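Holo-[acyl-carrier-protein] synthase (Thermotoga maritima, PDB 5XUM) belongs to the 4'-phosphopantetheinyl transferase superfamily, as an AcpS-type enzyme, and forms an assembly of three protein chains. Local coordinates at residues T141-P144 against P145-K149; T58-G62 against H63-D67. All blocks are in the same frame, centred on the assembly; numbering follows the deposited sequence.

Contact 1. Residues T141-P144 against P145-K149; sequences TSLP and PFTLK
Leu-143 and Leu-148 meet methyl to methyl at the start of helix 145-154, where the loop after strand 137-140 ends with Pro-144 as N-cap. CD1 of Leu-143 lies 4.2 Å from CD1 of Leu-148, and the two side chains cross at about a right angle. Branching lets each leucine serve two neighbours: CD2 of Leu-143 rests against CG2 of Thr-147, while CD2 of Leu-148 comes to 4.0 Å from CG2 of Thr-141. Thr-147 suits its place because its two branches differ. With chi1 at -56° its methyl stands anti to the backbone N and meets the leucine, leaving the hydroxyl alongside the Pro-144 ring, 4.1 Å from Pro-144 CD.

The backbone closes the first helical turn. Leu-148 N donates to Pro-144 O at 2.9 Å, with an N-H...O angle of 168°. Pro-145 fits the first helical position, since an N-H there would have no preceding turn to bond to and the ring already favours helical phi. The direct peptide link between the two prolines brings Pro-145 CD to 3.6 Å from Pro-144 CB.

Further out, Asp-84 does from another loop what a capping side chain often does locally: OD1 accepts from Phe-146 N and OD2 is hydrogen-bonded to Thr-147 OG1. Its charge would probably also be favoured at this helix end. Leu-148 touches Ile-114 and Leu-159 of the four-stranded sheet, and Tyr-162 OH is hydrogen-bonded to Leu-143 O. The approach to the helix is itself shaped by an ST turn. Thr-141 has its hydroxyl anti to the backbone N, directed along the following chain, and there OG1 accepts from Leu-143 N at 3.0 Å.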
ATOM      1  N   THR A 141      -5.267  21.638   0.992  1.00 43.47           N
ATOM      2  CA  THR A 141      -6.689  21.701   0.664  1.00 43.54           C
ATOM      3  C   THR A 141      -7.256  20.305   0.404  1.00 43.62           C
ATOM      4  O   THR A 141      -6.540  19.405  -0.049  1.00 42.82           O
ATOM      5  CB  THR A 141      -6.981  22.641  -0.534  1.00 42.81           C
ATOM      6  OG1 THR A 141      -8.385  22.631  -0.821  1.00 41.91           O
ATOM      7  CG2 THR A 141      -6.215  22.222  -1.787  1.00 43.43           C
ATOM      8  N   SER A 142      -8.541  20.137   0.710  1.00 44.10           N
ATOM      9  CA  SER A 142      -9.256  18.897   0.430  1.00 45.78           C
ATOM     10  C   SER A 142     -10.129  19.042  -0.817  1.00 45.13           C
ATOM     11  O   SER A 142     -10.951  18.174  -1.109  1.00 51.15           O
ATOM     12  CB  SER A 142     -10.109  18.486   1.633  1.00 53.54           C
ATOM     13  OG  SER A 142      -9.295  18.209   2.758  1.00 65.48           O
ATOM     14  N   LEU A 143      -9.949  20.141  -1.545  1.00 41.30           N
ATOM     15  CA  LEU A 143     -10.678  20.358  -2.789  1.00 42.38           C
ATOM     16  C   LEU A 143     -10.131  19.458  -3.894  1.00 42.05           C
ATOM     17  O   LEU A 143      -8.914  19.380  -4.080  1.00 40.14           O
ATOM     18  CB  LEU A 143     -10.621  21.829  -3.223  1.00 42.08           C
ATOM     19  CG  LEU A 143     -11.386  22.863  -2.387  1.00 43.79           C
ATOM     20  CD1 LEU A 143     -11.092  24.272  -2.885  1.00 42.95           C
ATOM     21  CD2 LEU A 143     -12.886  22.593  -2.393  1.00 47.83           C
ATOM     22  N   PRO A 144     -11.031  18.760  -4.616  1.00 43.19           N
ATOM     23  CA  PRO A 144     -10.650  17.945  -5.771  1.00 43.28           C
ATOM     24  C   PRO A 144     -10.017  18.816  -6.866  1.00 43.33           C
ATOM     25  O   PRO A 144     -10.343  20.005  -6.960  1.00 46.42           O
ATOM     26  CB  PRO A 144     -11.986  17.353  -6.237  1.00 46.56           C
ATOM     27  CG  PRO A 144     -12.864  17.394  -5.032  1.00 45.93           C
ATOM     28  CD  PRO A 144     -12.474  18.658  -4.329  1.00 43.84           C
ATOM     29  N   PRO A 145      -9.114  18.234  -7.683  1.00 43.05           N
ATOM     30  CA  PRO A 145      -8.263  19.007  -8.603  1.00 43.82           C
ATOM     31  C   PRO A 145      -8.998  19.933  -9.579  1.00 45.33           C
ATOM     32  O   PRO A 145      -8.554  21.063  -9.788  1.00 48.27           O
ATOM     33  CB  PRO A 145      -7.475  17.927  -9.365  1.00 43.79           C
ATOM     34  CG  PRO A 145      -8.188  16.644  -9.099  1.00 42.54           C
ATOM     35  CD  PRO A 145      -8.801  16.794  -7.741  1.00 42.12           C
ATOM     36  N   PHE A 146     -10.098  19.469 -10.165  1.00 44.09           N
ATOM     37  CA  PHE A 146     -10.849  20.286 -11.123  1.00 49.08           C
ATOM     38  C   PHE A 146     -11.654  21.389 -10.443  1.00 48.88           C
ATOM     39  O   PHE A 146     -11.798  22.482 -10.994  1.00 48.76           O
ATOM     40  CB  PHE A 146     -11.745  19.424 -12.012  1.00 48.86           C
ATOM     41  CG  PHE A 146     -10.992  18.667 -13.067  1.00 49.17           C
ATOM     42  CD1 PHE A 146     -10.699  19.260 -14.290  1.00 48.95           C
ATOM     43  CD2 PHE A 146     -10.569  17.361 -12.838  1.00 46.10           C
ATOM     44  CE1 PHE A 146     -10.002  18.566 -15.266  1.00 55.40           C
ATOM     45  CE2 PHE A 146      -9.869  16.665 -13.807  1.00 45.23           C
ATOM     46  CZ  PHE A 146      -9.588  17.265 -15.024  1.00 51.86           C
ATOM     47  N   THR A 147     -12.171  21.097  -9.251  1.00 50.80           N
ATOM     48  CA  THR A 147     -12.844  22.097  -8.426  1.00 49.08           C
ATOM     49  C   THR A 147     -11.855  23.200  -8.046  1.00 50.66           C
ATOM     50  O   THR A 147     -12.165  24.389  -8.169  1.00 53.87           O
ATOM     51  CB  THR A 147     -13.460  21.466  -7.158  1.00 46.14           C
ATOM     52  OG1 THR A 147     -14.342  20.404  -7.536  1.00 51.63           O
ATOM     53  CG2 THR A 147     -14.246  22.501  -6.349  1.00 46.03           C
ATOM     54  N   LEU A 148     -10.665  22.798  -7.604  1.00 49.23           N
ATOM     55  CA  LEU A 148      -9.602  23.739  -7.258  1.00 50.59           C
ATOM     56  C   LEU A 148      -9.142  24.545  -8.474  1.00 53.82           C
ATOM     57  O   LEU A 148      -8.973  25.762  -8.385  1.00 55.80           O
ATOM     58  CB  LEU A 148      -8.417  23.007  -6.611  1.00 46.85           C
ATOM     59  CG  LEU A 148      -7.198  23.831  -6.176  1.00 47.01           C
ATOM     60  CD1 LEU A 148      -7.545  24.815  -5.066  1.00 44.40           C
ATOM     61  CD2 LEU A 148      -6.052  22.923  -5.751  1.00 42.10           C
ATOM     62  N   LYS A 149      -8.957  23.859  -9.602  1.00 54.29           N
ATOM     63  CA  LYS A 149      -8.502  24.476 -10.852  1.00 58.64           C
ATOM     64  C   LYS A 149      -9.457  25.571 -11.340  1.00 59.98           C
ATOM     65  O   LYS A 149      -9.018  26.642 -11.766  1.00 62.03           O
ATOM     66  CB  LYS A 149      -8.324  23.401 -11.930  1.00 57.37           C
ATOM     67  CG  LYS A 149      -7.588  23.849 -13.181  1.00 63.03           C
ATOM     68  CD  LYS A 149      -7.498  22.709 -14.185  1.00 64.24           C
ATOM     69  CE  LYS A 149      -7.051  23.197 -15.555  1.00 69.91           C
ATOM     70  NZ  LYS A 149      -5.628  23.635 -15.574  1.00 73.61           N
TER

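Contact 2. Residues T58-G62 against H63-D67; sequences TGLNG and HSFTD
His-63 folds its imidazole back along the preceding turn, so that Gly-62 N lies over one face of the ring while Gly-59 O sits at its edge, 4.1 Å from His-63 CD2. A chi1 of -40° keeps His-63 CG beside its own backbone N, on the side from which the chain arrives. Asn-61 adds an aliphatic touch, its CB 3.7 Å from His-63 NE2. Glycine fits at 59, where phi is positive, and Leu-60 then centres an inverse gamma turn with a weak bond from Asn-61 N to Gly-59 O.

The apolar contact belongs to Leu-60, whose CD1 approaches the edge of the Phe-65 ring, 3.8 Å from CE2. Its other methyl, CD2, meets a polar atom in van der Waals contact, 3.4 Å from the carbonyl oxygen His-63 O. Phe-53 of helix 38-56 touches Leu-60, His-63 and Phe-65, joining this loop to that helix.

Polar links across the turn run through water. One molecule joins Thr-58 OG1, at 2.7 Å, to His-63 NE2. A second donates to Gly-62 O and, weakly, to Asp-67 OD2. That carboxylate oxygen also accepts from Ser-64 N at 2.7 Å, the donor standing 42° out of the carboxylate plane, and forms a salt bridge with Lys-83.

With no direct hydrogen bond between them, the segments meet through ring packing and water bridges, alongside bonds within each segment; the donors round Asp-67 OD2 would be expected to favour its charged form.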
ATOM      1  N   THR A  58     -16.408   3.155  -4.765  1.00 74.43           N
ATOM      2  CA  THR A  58     -17.746   3.351  -5.323  1.00 80.32           C
ATOM      3  C   THR A  58     -17.882   2.733  -6.716  1.00 84.43           C
ATOM      4  O   THR A  58     -18.992   2.602  -7.240  1.00 86.72           O
ATOM      5  CB  THR A  58     -18.125   4.847  -5.385  1.00 82.62           C
ATOM      6  OG1 THR A  58     -17.095   5.578  -6.061  1.00 85.78           O
ATOM      7  CG2 THR A  58     -18.311   5.417  -3.980  1.00 81.40           C
ATOM      8  N   GLY A  59     -16.749   2.347  -7.303  1.00 86.09           N
ATOM      9  CA  GLY A  59     -16.712   1.784  -8.652  1.00 85.73           C
ATOM     10  C   GLY A  59     -16.989   2.838  -9.706  1.00 85.12           C
ATOM     11  O   GLY A  59     -16.610   4.002  -9.546  1.00 78.89           O
ATOM     12  N   LEU A  60     -17.650   2.429 -10.785  1.00 88.33           N
ATOM     13  CA  LEU A  60     -18.071   3.358 -11.829  1.00 90.38           C
ATOM     14  C   LEU A  60     -19.387   4.030 -11.439  1.00 94.99           C
ATOM     15  O   LEU A  60     -20.470   3.588 -11.834  1.00 97.42           O
ATOM     16  CB  LEU A  60     -18.192   2.649 -13.185  1.00 86.40           C
ATOM     17  CG  LEU A  60     -16.927   2.483 -14.034  1.00 85.02           C
ATOM     18  CD1 LEU A  60     -15.992   1.425 -13.465  1.00 77.52           C
ATOM     19  CD2 LEU A  60     -17.297   2.140 -15.469  1.00 83.03           C
ATOM     20  N   ASN A  61     -19.274   5.093 -10.645  1.00 95.49           N
ATOM     21  CA  ASN A  61     -20.425   5.871 -10.192  1.00 97.19           C
ATOM     22  C   ASN A  61     -21.155   6.509 -11.374  1.00 95.46           C
ATOM     23  O   ASN A  61     -22.294   6.151 -11.678  1.00104.54           O
ATOM     24  CB  ASN A  61     -19.983   6.931  -9.175  1.00 99.07           C
ATOM     25  CG  ASN A  61     -21.132   7.797  -8.685  1.00101.24           C
ATOM     26  OD1 ASN A  61     -22.227   7.306  -8.410  1.00106.15           O
ATOM     27  ND2 ASN A  61     -20.879   9.096  -8.563  1.00103.84           N
ATOM     28  N   GLY A  62     -20.484   7.450 -12.031  1.00 85.35           N
ATOM     29  CA  GLY A  62     -20.970   8.048 -13.271  1.00 85.09           C
ATOM     30  C   GLY A  62     -19.809   8.252 -14.225  1.00 84.19           C
ATOM     31  O   GLY A  62     -19.830   9.158 -15.061  1.00 86.74           O
ATOM     32  N   HIS A  63     -18.801   7.390 -14.098  1.00 77.73           N
ATOM     33  CA  HIS A  63     -17.531   7.552 -14.801  1.00 72.30           C
ATOM     34  C   HIS A  63     -17.320   6.526 -15.877  1.00 66.17           C
ATOM     35  O   HIS A  63     -17.941   5.461 -15.873  1.00 70.34           O
ATOM     36  CB  HIS A  63     -16.366   7.504 -13.813  1.00 72.79           C
ATOM     37  CG  HIS A  63     -16.629   8.233 -12.515  1.00 76.56           C
ATOM     38  ND1 HIS A  63     -16.707   9.574 -12.440  1.00 78.27           N
ATOM     39  CD2 HIS A  63     -16.822   7.756 -11.219  1.00 80.33           C
ATOM     40  CE1 HIS A  63     -16.942   9.940 -11.165  1.00 81.10           C
ATOM     41  NE2 HIS A  63     -17.012   8.825 -10.419  1.00 81.23           N
ATOM     42  N   SER A  64     -16.425   6.851 -16.806  1.00 61.11           N
ATOM     43  CA  SER A  64     -16.040   5.959 -17.892  1.00 58.49           C
ATOM     44  C   SER A  64     -14.551   5.628 -17.796  1.00 54.87           C
ATOM     45  O   SER A  64     -13.785   6.362 -17.167  1.00 50.72           O
ATOM     46  CB  SER A  64     -16.345   6.617 -19.240  1.00 58.94           C
ATOM     47  OG  SER A  64     -15.860   5.837 -20.318  1.00 61.28           O
ATOM     48  N   PHE A  65     -14.148   4.528 -18.428  1.00 53.36           N
ATOM     49  CA  PHE A  65     -12.738   4.127 -18.481  1.00 52.51           C
ATOM     50  C   PHE A  65     -11.848   5.149 -19.194  1.00 52.00           C
ATOM     51  O   PHE A  65     -10.641   5.205 -18.945  1.00 50.40           O
ATOM     52  CB  PHE A  65     -12.597   2.735 -19.112  1.00 51.90           C
ATOM     53  CG  PHE A  65     -12.578   1.608 -18.109  1.00 49.55           C
ATOM     54  CD1 PHE A  65     -11.834   0.460 -18.355  1.00 47.59           C
ATOM     55  CD2 PHE A  65     -13.290   1.695 -16.913  1.00 51.03           C
ATOM     56  CE1 PHE A  65     -11.809  -0.583 -17.440  1.00 48.81           C
ATOM     57  CE2 PHE A  65     -13.264   0.657 -15.990  1.00 51.62           C
ATOM     58  CZ  PHE A  65     -12.522  -0.484 -16.255  1.00 48.24           C
ATOM     59  N   THR A  66     -12.453   5.962 -20.060  1.00 47.92           N
ATOM     60  CA  THR A  66     -11.746   7.044 -20.753  1.00 49.91           C
ATOM     61  C   THR A  66     -11.502   8.271 -19.860  1.00 48.44           C
ATOM     62  O   THR A  66     -10.666   9.119 -20.182  1.00 49.69           O
ATOM     63  CB  THR A  66     -12.484   7.481 -22.038  1.00 50.92           C
ATOM     64  OG1 THR A  66     -13.846   7.805 -21.728  1.00 52.53           O
ATOM     65  CG2 THR A  66     -12.450   6.373 -23.083  1.00 50.76           C
ATOM     66  N   ASP A  67     -12.230   8.354 -18.746  1.00 46.58           N
ATOM     67  CA  ASP A  67     -12.059   9.434 -17.764  1.00 48.11           C
ATOM     68  C   ASP A  67     -10.756   9.307 -16.972  1.00 48.57           C
ATOM     69  O   ASP A  67     -10.335  10.249 -16.291  1.00 48.18           O
ATOM     70  CB  ASP A  67     -13.242   9.467 -16.791  1.00 47.54           C
ATOM     71  CG  ASP A  67     -14.544   9.877 -17.459  1.00 51.86           C
ATOM     72  OD1 ASP A  67     -14.501  10.663 -18.428  1.00 53.89           O
ATOM     73  OD2 ASP A  67     -15.613   9.418 -17.001  1.00 53.91           O
TER
HETATM   74  O   HOH W   1     -16.158   7.507  -7.648  1.00 65.69           O
HETATM   75  O   HOH W   2     -20.914   4.961 -14.476  1.00 78.88           O
HETATM   76  O   HOH W   3     -18.776   9.301 -18.107  1.00 65.25           O

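In the fold
Contact 2 precedes contact 1 along the chain, and the two do not touch: their centres lie 18 Å apart and their nearest atoms about 7 Å. Each is centred about 13 Å from the middle of the chain. Three consecutive residues of the loop after strand 76-81, Lys-83 to Phe-85, between them reach both contacts. Asp-84 binds the helix start of contact 1, whereas its neighbours Lys-83 and Phe-85 turn to contact 2, the one pairing with Asp-67 and the other meeting His-63 edge-to-face. This short loop thus lies between a partly buried helix start and a more exposed turn leading into strand 68-73. No other chain of the assembly touches either contact.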